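Local atomic coordinates of quinoline 2-oxidoreductase large subunit (Pseudomonas putida, PDB entry 1T3Q), a protein that probably catalyses the oxidation of quinoline at its carbon 2, as the molybdenum-bearing large subunit of a xanthine dehydrogenase family hydroxylase. Residues Q85-T90 with Q101-N106; M201-A206 with Q286-G291; K258-P263 with L329-L334; A295-N300 with T362-I367. One frame throughout, in Å; residues are numbered along the deposited sequence.

Contact 1 of 4, residues Q85-T90 with Q101-N106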
# COMPACT_ATOMS: atom_id res chain seq x y z
N GLN B 85 -18.95 -18.43 -15.16
CA GLN B 85 -18.99 -19.70 -15.87
C GLN B 85 -17.56 -20.22 -16.05
O GLN B 85 -17.35 -21.38 -16.40
CB GLN B 85 -19.67 -19.53 -17.24
CG GLN B 85 -18.76 -18.96 -18.32
CD GLN B 85 -19.46 -18.87 -19.68
OE1 GLN B 85 -20.25 -19.74 -20.05
NE2 GLN B 85 -19.15 -17.82 -20.43
N GLY B 86 -16.58 -19.36 -15.80
CA GLY B 86 -15.20 -19.79 -15.92
C GLY B 86 -14.35 -19.13 -16.99
O GLY B 86 -14.72 -18.10 -17.56
N ILE B 87 -13.21 -19.75 -17.28
CA ILE B 87 -12.27 -19.23 -18.25
C ILE B 87 -12.57 -19.69 -19.67
O ILE B 87 -12.42 -20.86 -19.99
CB ILE B 87 -10.83 -19.66 -17.89
CG1 ILE B 87 -10.51 -19.21 -16.46
CG2 ILE B 87 -9.84 -19.07 -18.88
CD1 ILE B 87 -9.16 -19.69 -15.96
N VAL B 88 -12.99 -18.75 -20.52
CA VAL B 88 -13.30 -19.04 -21.91
C VAL B 88 -12.02 -18.87 -22.72
O VAL B 88 -11.43 -17.80 -22.74
CB VAL B 88 -14.36 -18.06 -22.46
CG1 VAL B 88 -14.72 -18.43 -23.90
CG2 VAL B 88 -15.60 -18.10 -21.57
N ALA B 89 -11.59 -19.94 -23.39
CA ALA B 89 -10.36 -19.90 -24.17
C ALA B 89 -10.61 -20.34 -25.61
O ALA B 89 -11.06 -21.46 -25.85
CB ALA B 89 -9.30 -20.79 -23.53
N THR B 90 -10.30 -19.46 -26.55
CA THR B 90 -10.49 -19.77 -27.96
C THR B 90 -9.40 -19.15 -28.82
O THR B 90 -8.60 -18.35 -28.34
CB THR B 90 -11.87 -19.28 -28.45
OG1 THR B 90 -12.12 -19.80 -29.76
CG2 THR B 90 -11.92 -17.76 -28.47
N GLN B 101 -13.28 -23.42 -19.04
CA GLN B 101 -12.88 -24.15 -17.85
C GLN B 101 -13.56 -23.57 -16.63
O GLN B 101 -13.38 -22.40 -16.30
CB GLN B 101 -11.36 -24.10 -17.66
CG GLN B 101 -10.90 -24.76 -16.36
CD GLN B 101 -9.39 -24.75 -16.19
OE1 GLN B 101 -8.66 -24.18 -17.00
NE2 GLN B 101 -8.92 -25.39 -15.12
N PRO B 102 -14.36 -24.39 -15.94
CA PRO B 102 -15.04 -23.87 -14.75
C PRO B 102 -13.99 -23.64 -13.66
O PRO B 102 -13.01 -24.38 -13.57
CB PRO B 102 -16.02 -24.98 -14.41
CG PRO B 102 -15.26 -26.22 -14.78
CD PRO B 102 -14.62 -25.83 -16.12
N LEU B 103 -14.19 -22.61 -12.84
CA LEU B 103 -13.24 -22.32 -11.77
C LEU B 103 -13.19 -23.52 -10.83
O LEU B 103 -12.12 -23.90 -10.35
CB LEU B 103 -13.66 -21.04 -11.04
CG LEU B 103 -13.85 -19.83 -11.97
CD1 LEU B 103 -14.05 -18.57 -11.13
CD2 LEU B 103 -12.63 -19.66 -12.88
N LEU B 104 -14.36 -24.10 -10.56
CA LEU B 104 -14.47 -25.28 -9.72
C LEU B 104 -15.27 -26.31 -10.49
O LEU B 104 -16.25 -25.96 -11.15
CB LEU B 104 -15.21 -24.96 -8.42
CG LEU B 104 -14.38 -24.84 -7.14
CD1 LEU B 104 -13.44 -23.65 -7.27
CD2 LEU B 104 -15.31 -24.66 -5.95
N ALA B 105 -14.86 -27.57 -10.43
CA ALA B 105 -15.60 -28.61 -11.13
C ALA B 105 -17.04 -28.55 -10.61
O ALA B 105 -17.26 -28.30 -9.43
CB ALA B 105 -15.00 -29.98 -10.84
N ASN B 106 -18.01 -28.74 -11.50
CA ASN B 106 -19.41 -28.71 -11.09
C ASN B 106 -20.13 -29.89 -11.71
O ASN B 106 -20.49 -29.86 -12.89
CB ASN B 106 -20.07 -27.40 -11.55
CG ASN B 106 -21.44 -27.19 -10.93
OD1 ASN B 106 -22.14 -26.22 -11.24
ND2 ASN B 106 -21.83 -28.09 -10.04
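Ile87 and Gln101 form a hydrogen-bonded pair of a small two-stranded antiparallel sheet, made by strands 87-89 and 99-101 in the region matching the family's a/b hammerhead domain. Two backbone hydrogen bonds join them, Ile87 N to Gln101 O at 2.8 Å and Gln101 N to Ile87 O at 2.9 Å. Gln101 O has a second neighbour, Gly86 CA, whose C-H...O contact spans 3.2 Å. A side chain on Gly86 would run into Gln101 O and Pro102 CA, so the absence of one is what lets the two chains draw together just before the strand begins. The side chains of Ile87 and Gln101 emerge on the same face of the sheet. There Ile87 packs on Leu329 and Gln101 on Pro263 and Tyr326. Leu103, in the following loop, reaches Leu266 and Leu270 of helix 263-275. It has CG anti to its carbonyl carbon (chi1 -54°), which carries its end back to the strand. The side chains of Leu103 and Ile87 cross at about a right angle, and Leu103 CD2 lies 4.0 Å from Gly86 CA and 4.2 Å from Ile87 CG1.

Contact 2 of 4, residues M201-A206 with Q286-G291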
# COMPACT_ATOMS: atom_id res chain seq x y z
N MET B 201 10.84 -21.54 -8.20
CA MET B 201 11.03 -21.75 -6.76
C MET B 201 9.89 -21.15 -5.95
O MET B 201 9.56 -21.66 -4.87
CB MET B 201 12.39 -21.20 -6.30
CG MET B 201 13.56 -22.09 -6.70
SD MET B 201 13.42 -23.81 -6.09
CE MET B 201 12.60 -24.60 -7.50
N GLU B 202 9.29 -20.07 -6.44
CA GLU B 202 8.13 -19.48 -5.77
C GLU B 202 6.91 -20.01 -6.52
O GLU B 202 6.82 -19.87 -7.74
CB GLU B 202 8.13 -17.95 -5.88
CG GLU B 202 6.84 -17.33 -5.36
CD GLU B 202 6.61 -15.93 -5.87
OE1 GLU B 202 6.68 -15.72 -7.10
OE2 GLU B 202 6.34 -15.03 -5.04
N THR B 203 5.97 -20.60 -5.80
CA THR B 203 4.77 -21.13 -6.44
C THR B 203 3.83 -19.98 -6.78
O THR B 203 4.15 -18.81 -6.54
CB THR B 203 4.03 -22.10 -5.50
OG1 THR B 203 3.70 -21.42 -4.28
CG2 THR B 203 4.90 -23.31 -5.19
N ARG B 204 2.67 -20.30 -7.33
CA ARG B 204 1.71 -19.27 -7.69
C ARG B 204 1.00 -18.74 -6.45
O ARG B 204 0.90 -19.42 -5.43
CB ARG B 204 0.67 -19.81 -8.67
CG ARG B 204 1.25 -20.32 -9.98
CD ARG B 204 0.17 -21.00 -10.80
NE ARG B 204 -0.47 -22.07 -10.06
CZ ARG B 204 -1.60 -22.66 -10.43
NH1 ARG B 204 -2.12 -23.63 -9.69
NH2 ARG B 204 -2.22 -22.27 -11.54
N GLY B 205 0.51 -17.51 -6.55
CA GLY B 205 -0.18 -16.91 -5.43
C GLY B 205 -0.87 -15.63 -5.83
O GLY B 205 -0.50 -14.99 -6.82
N ALA B 206 -1.89 -15.25 -5.07
CA ALA B 206 -2.63 -14.03 -5.33
C ALA B 206 -3.41 -13.65 -4.08
O ALA B 206 -3.78 -14.50 -3.28
CB ALA B 206 -3.57 -14.23 -6.52
N GLN B 286 2.88 -29.14 -4.03
CA GLN B 286 2.06 -30.19 -4.62
C GLN B 286 0.99 -29.60 -5.53
O GLN B 286 0.73 -30.13 -6.61
CB GLN B 286 1.41 -31.03 -3.52
CG GLN B 286 2.38 -31.99 -2.86
CD GLN B 286 3.58 -31.26 -2.28
OE1 GLN B 286 3.44 -30.49 -1.34
NE2 GLN B 286 4.77 -31.50 -2.85
N GLU B 287 0.39 -28.49 -5.11
CA GLU B 287 -0.64 -27.85 -5.91
C GLU B 287 -0.04 -27.29 -7.20
O GLU B 287 -0.71 -27.23 -8.23
CB GLU B 287 -1.31 -26.72 -5.12
CG GLU B 287 -1.93 -27.19 -3.81
CD GLU B 287 -2.56 -26.05 -3.05
OE1 GLU B 287 -3.80 -25.92 -3.12
OE2 GLU B 287 -1.82 -25.28 -2.40
N ASN B 288 1.23 -26.88 -7.15
CA ASN B 288 1.86 -26.35 -8.36
C ASN B 288 1.99 -27.48 -9.38
O ASN B 288 1.82 -27.25 -10.58
CB ASN B 288 3.24 -25.77 -8.06
CG ASN B 288 3.75 -24.90 -9.19
OD1 ASN B 288 3.35 -23.73 -9.34
ND2 ASN B 288 4.63 -25.46 -10.00
N PHE B 289 2.28 -28.69 -8.92
CA PHE B 289 2.38 -29.82 -9.83
C PHE B 289 0.99 -30.28 -10.27
O PHE B 289 0.78 -30.62 -11.43
CB PHE B 289 3.12 -30.99 -9.18
CG PHE B 289 4.62 -30.83 -9.16
CD1 PHE B 289 5.30 -30.76 -7.95
CD2 PHE B 289 5.33 -30.74 -10.35
CE1 PHE B 289 6.69 -30.58 -7.93
CE2 PHE B 289 6.72 -30.57 -10.34
CZ PHE B 289 7.40 -30.48 -9.13
N LEU B 290 0.04 -30.27 -9.34
CA LEU B 290 -1.33 -30.72 -9.61
C LEU B 290 -2.22 -29.79 -10.42
O LEU B 290 -2.88 -30.24 -11.37
CB LEU B 290 -2.05 -31.02 -8.30
CG LEU B 290 -1.76 -32.32 -7.56
CD1 LEU B 290 -2.32 -32.24 -6.15
CD2 LEU B 290 -2.37 -33.49 -8.32
N GLY B 291 -2.27 -28.52 -10.04
CA GLY B 291 -3.17 -27.60 -10.71
C GLY B 291 -2.69 -26.39 -11.48
O GLY B 291 -3.49 -25.49 -11.75
O HOH W 1 -4.83 -23.21 -11.54
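Gly291 O is gripped from two sources: Arg204 NH1 donates to it at 3.1 Å, a bent and weak bond (132° at the hydrogen), and a water lies 2.7 Å from the same oxygen. That water is also 2.8 Å from Arg204 NH2, from which it accepts, so both terminal nitrogens of the guanidinium are tied to one carbonyl, one directly and one through the water. The reach depends on a bend in the arginine at chi3 (-56°), which turns its end toward helix 285-291. The stronger partner of NH1 is the carboxylate of Glu283, a salt bridge just ahead of the helix, and the backbones of Arg204 and Glu283 are hydrogen-bonded to each other as well. Thr203 continues the seam: its CG2 lies 4.1 Å from Asn288 CB, while OG1 bonds to Glu283 O. A methionine in place of Arg204 would probably leave the Glu283 carboxylate without this charged mate and Gly291 O without its direct donor. The contact joins the approach to strand 205-211 to helix 285-291 within the molybdopterin-binding part of the chain, where the preceding Met201 touches the iron-sulfur cluster. A positive group shared between a carboxylate and a carbonyl implies an electrostatic tie here, probably with much of the arginine's charge balanced by Glu283.

Contact 3 of 4, residues K258-P263 with L329-L334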
# COMPACT_ATOMS: atom_id res chain seq x y z
N LYS B 258 3.51 -18.42 -15.05
CA LYS B 258 2.79 -17.29 -14.51
C LYS B 258 2.32 -16.34 -15.61
O LYS B 258 2.01 -15.18 -15.37
CB LYS B 258 3.66 -16.58 -13.47
CG LYS B 258 3.84 -17.47 -12.23
CD LYS B 258 4.78 -16.89 -11.17
CE LYS B 258 4.98 -17.91 -10.06
NZ LYS B 258 6.12 -17.55 -9.15
N ALA B 259 2.26 -16.88 -16.83
CA ALA B 259 1.78 -16.13 -17.98
C ALA B 259 0.47 -16.76 -18.42
O ALA B 259 0.22 -16.94 -19.62
CB ALA B 259 2.80 -16.19 -19.12
N HIS B 260 -0.36 -17.13 -17.45
CA HIS B 260 -1.67 -17.71 -17.71
C HIS B 260 -2.64 -17.12 -16.70
O HIS B 260 -2.24 -16.59 -15.66
CB HIS B 260 -1.71 -19.23 -17.50
CG HIS B 260 -0.75 -20.00 -18.36
ND1 HIS B 260 0.51 -20.35 -17.93
CD2 HIS B 260 -0.88 -20.50 -19.61
CE1 HIS B 260 1.12 -21.04 -18.88
NE2 HIS B 260 0.30 -21.14 -19.91
N LEU B 261 -3.93 -17.22 -17.01
CA LEU B 261 -4.94 -16.75 -16.08
C LEU B 261 -5.26 -18.00 -15.27
O LEU B 261 -5.58 -19.04 -15.84
CB LEU B 261 -6.19 -16.27 -16.82
CG LEU B 261 -7.28 -15.77 -15.88
CD1 LEU B 261 -6.82 -14.49 -15.18
CD2 LEU B 261 -8.56 -15.49 -16.67
N HIS B 262 -5.16 -17.92 -13.95
CA HIS B 262 -5.45 -19.09 -13.12
C HIS B 262 -6.83 -19.01 -12.50
O HIS B 262 -7.29 -17.93 -12.13
CB HIS B 262 -4.43 -19.22 -11.99
CG HIS B 262 -3.02 -18.93 -12.41
ND1 HIS B 262 -2.36 -19.68 -13.36
CD2 HIS B 262 -2.16 -17.96 -12.03
CE1 HIS B 262 -1.15 -19.18 -13.55
NE2 HIS B 262 -1.00 -18.13 -12.75
N PRO B 263 -7.52 -20.14 -12.41
CA PRO B 263 -8.86 -20.12 -11.80
C PRO B 263 -8.79 -19.43 -10.43
O PRO B 263 -9.66 -18.64 -10.08
CB PRO B 263 -9.20 -21.60 -11.68
CG PRO B 263 -8.58 -22.17 -12.92
CD PRO B 263 -7.22 -21.47 -12.98
N LEU B 329 -5.60 -20.24 -20.84
CA LEU B 329 -5.82 -18.90 -21.37
C LEU B 329 -4.52 -18.17 -21.02
O LEU B 329 -4.08 -18.22 -19.88
CB LEU B 329 -7.00 -18.23 -20.67
CG LEU B 329 -7.99 -17.31 -21.41
CD1 LEU B 329 -8.13 -16.01 -20.64
CD2 LEU B 329 -7.57 -17.06 -22.85
N PRO B 330 -3.94 -17.42 -21.98
CA PRO B 330 -4.39 -17.18 -23.35
C PRO B 330 -3.76 -17.99 -24.50
O PRO B 330 -4.15 -17.81 -25.65
CB PRO B 330 -4.11 -15.71 -23.53
CG PRO B 330 -2.72 -15.61 -22.89
CD PRO B 330 -2.84 -16.49 -21.63
N TRP B 331 -2.80 -18.86 -24.20
CA TRP B 331 -2.11 -19.60 -25.26
C TRP B 331 -2.83 -20.79 -25.87
O TRP B 331 -2.63 -21.09 -27.05
CB TRP B 331 -0.73 -20.05 -24.75
CG TRP B 331 -0.07 -19.00 -23.91
CD1 TRP B 331 0.27 -19.10 -22.59
CD2 TRP B 331 0.26 -17.66 -24.31
NE1 TRP B 331 0.77 -17.90 -22.14
CE2 TRP B 331 0.78 -17.01 -23.17
CE3 TRP B 331 0.16 -16.96 -25.52
CZ2 TRP B 331 1.20 -15.67 -23.20
CZ3 TRP B 331 0.57 -15.63 -25.55
CH2 TRP B 331 1.08 -15.00 -24.40
N THR B 332 -3.66 -21.45 -25.07
CA THR B 332 -4.42 -22.64 -25.48
C THR B 332 -3.49 -23.80 -25.81
O THR B 332 -2.27 -23.69 -25.65
CB THR B 332 -5.34 -22.36 -26.71
OG1 THR B 332 -4.57 -22.33 -27.92
CG2 THR B 332 -6.06 -21.03 -26.54
N GLN B 333 -4.06 -24.90 -26.25
CA GLN B 333 -3.27 -26.07 -26.59
C GLN B 333 -2.40 -25.85 -27.83
O GLN B 333 -1.55 -26.68 -28.15
CB GLN B 333 -4.19 -27.29 -26.77
CG GLN B 333 -4.94 -27.63 -25.48
CD GLN B 333 -5.76 -28.91 -25.57
OE1 GLN B 333 -6.41 -29.30 -24.60
NE2 GLN B 333 -5.73 -29.56 -26.72
N LEU B 334 -2.61 -24.72 -28.51
CA LEU B 334 -1.82 -24.42 -29.70
C LEU B 334 -0.41 -23.98 -29.31
O LEU B 334 0.46 -23.83 -30.16
CB LEU B 334 -2.48 -23.30 -30.52
CG LEU B 334 -3.91 -23.55 -31.01
CD1 LEU B 334 -4.29 -22.45 -32.01
CD2 LEU B 334 -4.01 -24.92 -31.67
O HOH W 2 -5.73 -20.61 -18.02
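Two backbone carbonyls take the direct hydrogen bonds between these loops of the molybdenum site: Ala259 O accepts from Trp331 NE1 at 2.8 Å, and Leu329 O from Leu261 N at 3.0 Å. The indole bond is bent (133° at the hydrogen), with the oxygen lying out of the ring plane, whereas the backbone bond is straighter, at 159°. A water completes the link, donating to Leu261 O (2.7 Å) and accepting from Leu329 N (2.8 Å). The edge of Trp331 is set against the face of His260 in an offset T-shaped stack, planes at 80°, bringing Trp331 CD1 within 3.4 Å of His260 NE2. Both imidazole nitrogens are satisfied elsewhere, NE2 by Ala369 N and ND1 by Gln257 O, which fix the ring's rotation. A cis peptide precedes Pro330, whose CG rests over the centre of one indole face. Beyond it, Thr332 OG1 accepts from Leu334 N in an ST turn. A leucine in place of Trp331 would probably leave Ala259 O without its donor and take the indole edge away from the His260 face. The side chain of Ala259 lies about 4 Å from the molybdenum ion, and Trp331 meets Tyr545 of its pocket. Leu261 and Leu329 lie side by side, pointing the same way, Leu261 against Met232 and Phe236 and Leu329 against Phe228 of helix 226-237, while Pro263 touches strand 87-89.

Contact 4 of 4, residues A295-N300 with T362-I367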
# COMPACT_ATOMS: atom_id res chain seq x y z
N ALA B 295 3.97 -28.67 -19.50
CA ALA B 295 4.33 -28.28 -20.85
C ALA B 295 5.25 -29.27 -21.52
O ALA B 295 5.70 -30.23 -20.91
CB ALA B 295 4.99 -26.90 -20.82
N LYS B 296 5.50 -29.01 -22.81
CA LYS B 296 6.41 -29.78 -23.65
C LYS B 296 5.99 -31.16 -24.10
O LYS B 296 6.75 -31.82 -24.81
CB LYS B 296 7.77 -29.89 -22.95
CG LYS B 296 8.32 -28.56 -22.45
CD LYS B 296 8.70 -27.63 -23.60
CE LYS B 296 9.18 -26.27 -23.08
NZ LYS B 296 9.68 -25.38 -24.16
N GLN B 297 4.80 -31.62 -23.74
CA GLN B 297 4.44 -32.97 -24.14
C GLN B 297 3.86 -33.11 -25.54
O GLN B 297 2.65 -33.06 -25.75
CB GLN B 297 3.48 -33.62 -23.14
CG GLN B 297 3.22 -35.09 -23.47
CD GLN B 297 2.49 -35.86 -22.39
OE1 GLN B 297 1.62 -35.33 -21.71
NE2 GLN B 297 2.83 -37.14 -22.24
N GLN B 298 4.75 -33.29 -26.51
CA GLN B 298 4.31 -33.52 -27.87
C GLN B 298 5.11 -34.66 -28.48
O GLN B 298 6.21 -34.97 -28.03
CB GLN B 298 4.37 -32.24 -28.74
CG GLN B 298 5.64 -31.41 -28.69
CD GLN B 298 5.65 -30.31 -29.76
OE1 GLN B 298 5.71 -30.59 -30.96
NE2 GLN B 298 5.60 -29.05 -29.33
N ARG B 299 4.51 -35.30 -29.47
CA ARG B 299 5.14 -36.41 -30.17
C ARG B 299 5.38 -35.86 -31.57
O ARG B 299 4.49 -35.24 -32.15
CB ARG B 299 4.17 -37.59 -30.22
N ASN B 300 6.58 -36.05 -32.08
CA ASN B 300 6.91 -35.58 -33.42
C ASN B 300 7.48 -36.71 -34.25
O ASN B 300 8.60 -37.16 -34.02
CB ASN B 300 7.91 -34.42 -33.38
CG ASN B 300 7.30 -33.14 -32.83
OD1 ASN B 300 7.37 -32.87 -31.63
ND2 ASN B 300 6.69 -32.35 -33.71
N THR B 362 -6.99 -34.50 -23.05
CA THR B 362 -6.76 -35.68 -22.23
C THR B 362 -7.20 -35.29 -20.83
O THR B 362 -7.33 -34.10 -20.53
CB THR B 362 -5.27 -36.07 -22.20
OG1 THR B 362 -4.50 -34.97 -21.69
CG2 THR B 362 -4.77 -36.41 -23.60
N ASN B 363 -7.44 -36.27 -19.97
CA ASN B 363 -7.85 -35.95 -18.62
C ASN B 363 -6.65 -35.71 -17.71
O ASN B 363 -6.33 -36.50 -16.83
CB ASN B 363 -8.76 -37.06 -18.07
CG ASN B 363 -10.12 -37.08 -18.75
OD1 ASN B 363 -10.45 -38.00 -19.49
ND2 ASN B 363 -10.90 -36.03 -18.53
N LYS B 364 -5.98 -34.59 -17.97
CA LYS B 364 -4.80 -34.17 -17.23
C LYS B 364 -4.92 -32.66 -17.09
O LYS B 364 -5.80 -32.05 -17.71
CB LYS B 364 -3.53 -34.51 -18.02
CG LYS B 364 -3.39 -35.98 -18.34
CD LYS B 364 -2.21 -36.24 -19.26
CE LYS B 364 -2.13 -37.71 -19.64
NZ LYS B 364 -0.97 -38.03 -20.49
N CYS B 365 -4.06 -32.04 -16.29
CA CYS B 365 -4.19 -30.60 -16.18
C CYS B 365 -3.83 -30.03 -17.56
O CYS B 365 -3.08 -30.64 -18.33
CB CYS B 365 -3.26 -30.04 -15.10
SG CYS B 365 -1.57 -29.93 -15.61
N PRO B 366 -4.40 -28.87 -17.90
CA PRO B 366 -4.10 -28.28 -19.21
C PRO B 366 -2.62 -28.04 -19.48
O PRO B 366 -1.85 -27.69 -18.59
CB PRO B 366 -4.92 -26.99 -19.21
CG PRO B 366 -5.30 -26.76 -17.78
CD PRO B 366 -5.46 -28.12 -17.21
N ILE B 367 -2.24 -28.27 -20.73
CA ILE B 367 -0.87 -28.03 -21.15
C ILE B 367 -0.78 -26.51 -21.21
O ILE B 367 -1.78 -25.84 -21.44
CB ILE B 367 -0.61 -28.65 -22.55
CG1 ILE B 367 0.88 -28.93 -22.71
CG2 ILE B 367 -1.11 -27.73 -23.65
CD1 ILE B 367 1.39 -30.06 -21.82
O HOH W 3 1.29 -37.28 -19.34
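Ile367 places CG1 anti to its backbone N (chi1 -156°), and a turn at chi2 (69°) brings Ile367 CD1 to within 3.6 Å of Ala295 CA and 3.7 Å of Ala295 N. Ile367 CD1 also lies 4.3 Å from Gln297 CB, so one aliphatic branch fills the bend where the chain enters strand 298-306. That bend is an inverse gamma turn centred on Gln297. The second meeting is polar. Gln297 and Lys364 are both extended beyond CG and cross at about a right angle, leaving Gln297 OE1 3.9 Å from Lys364 NZ. A water bridges them, 3.1 Å from Gln297 OE1, to which it donates, and 2.6 Å from Lys364 NZ, from which it accepts. Each end has a firmer partner: Lys364 NZ forms a salt bridge with Asp322, and Gln297 OE1 takes a bond from Arg195 NE. The contact thus ties the start of strand 298-306 to the loop running on toward Tyr370 and Arg371, residues of the molybdenum pocket. The closest direct contact is made by the Ile367 methyl, while the lysine charge is probably balanced mainly by Asp322, and the glutamine is joined to the ammonium group through water.

In the fold
Contact 1 belongs to the hammerhead region, and contacts 2 to 4 to the molybdopterin-binding region, yet contact 1 abuts contact 3 where Ile87 packs on Leu329. Contacts 1, 2 and 4 are buried; contact 3, nearest the centre of the chain and beside the molybdenum ion, is only partly so. Contacts 2 and 3 alternate along the chain and are joined by the Glu202-Lys258 salt bridge; so do contacts 3 and 4, which meet where Gln333 packs on Ile367. Their chemistry differs accordingly: sheet pairing in contact 1, an arginine reaching a helix in contact 2, loops joined by backbone bonds and rings in contact 3, and a methyl with bridging water in contact 4.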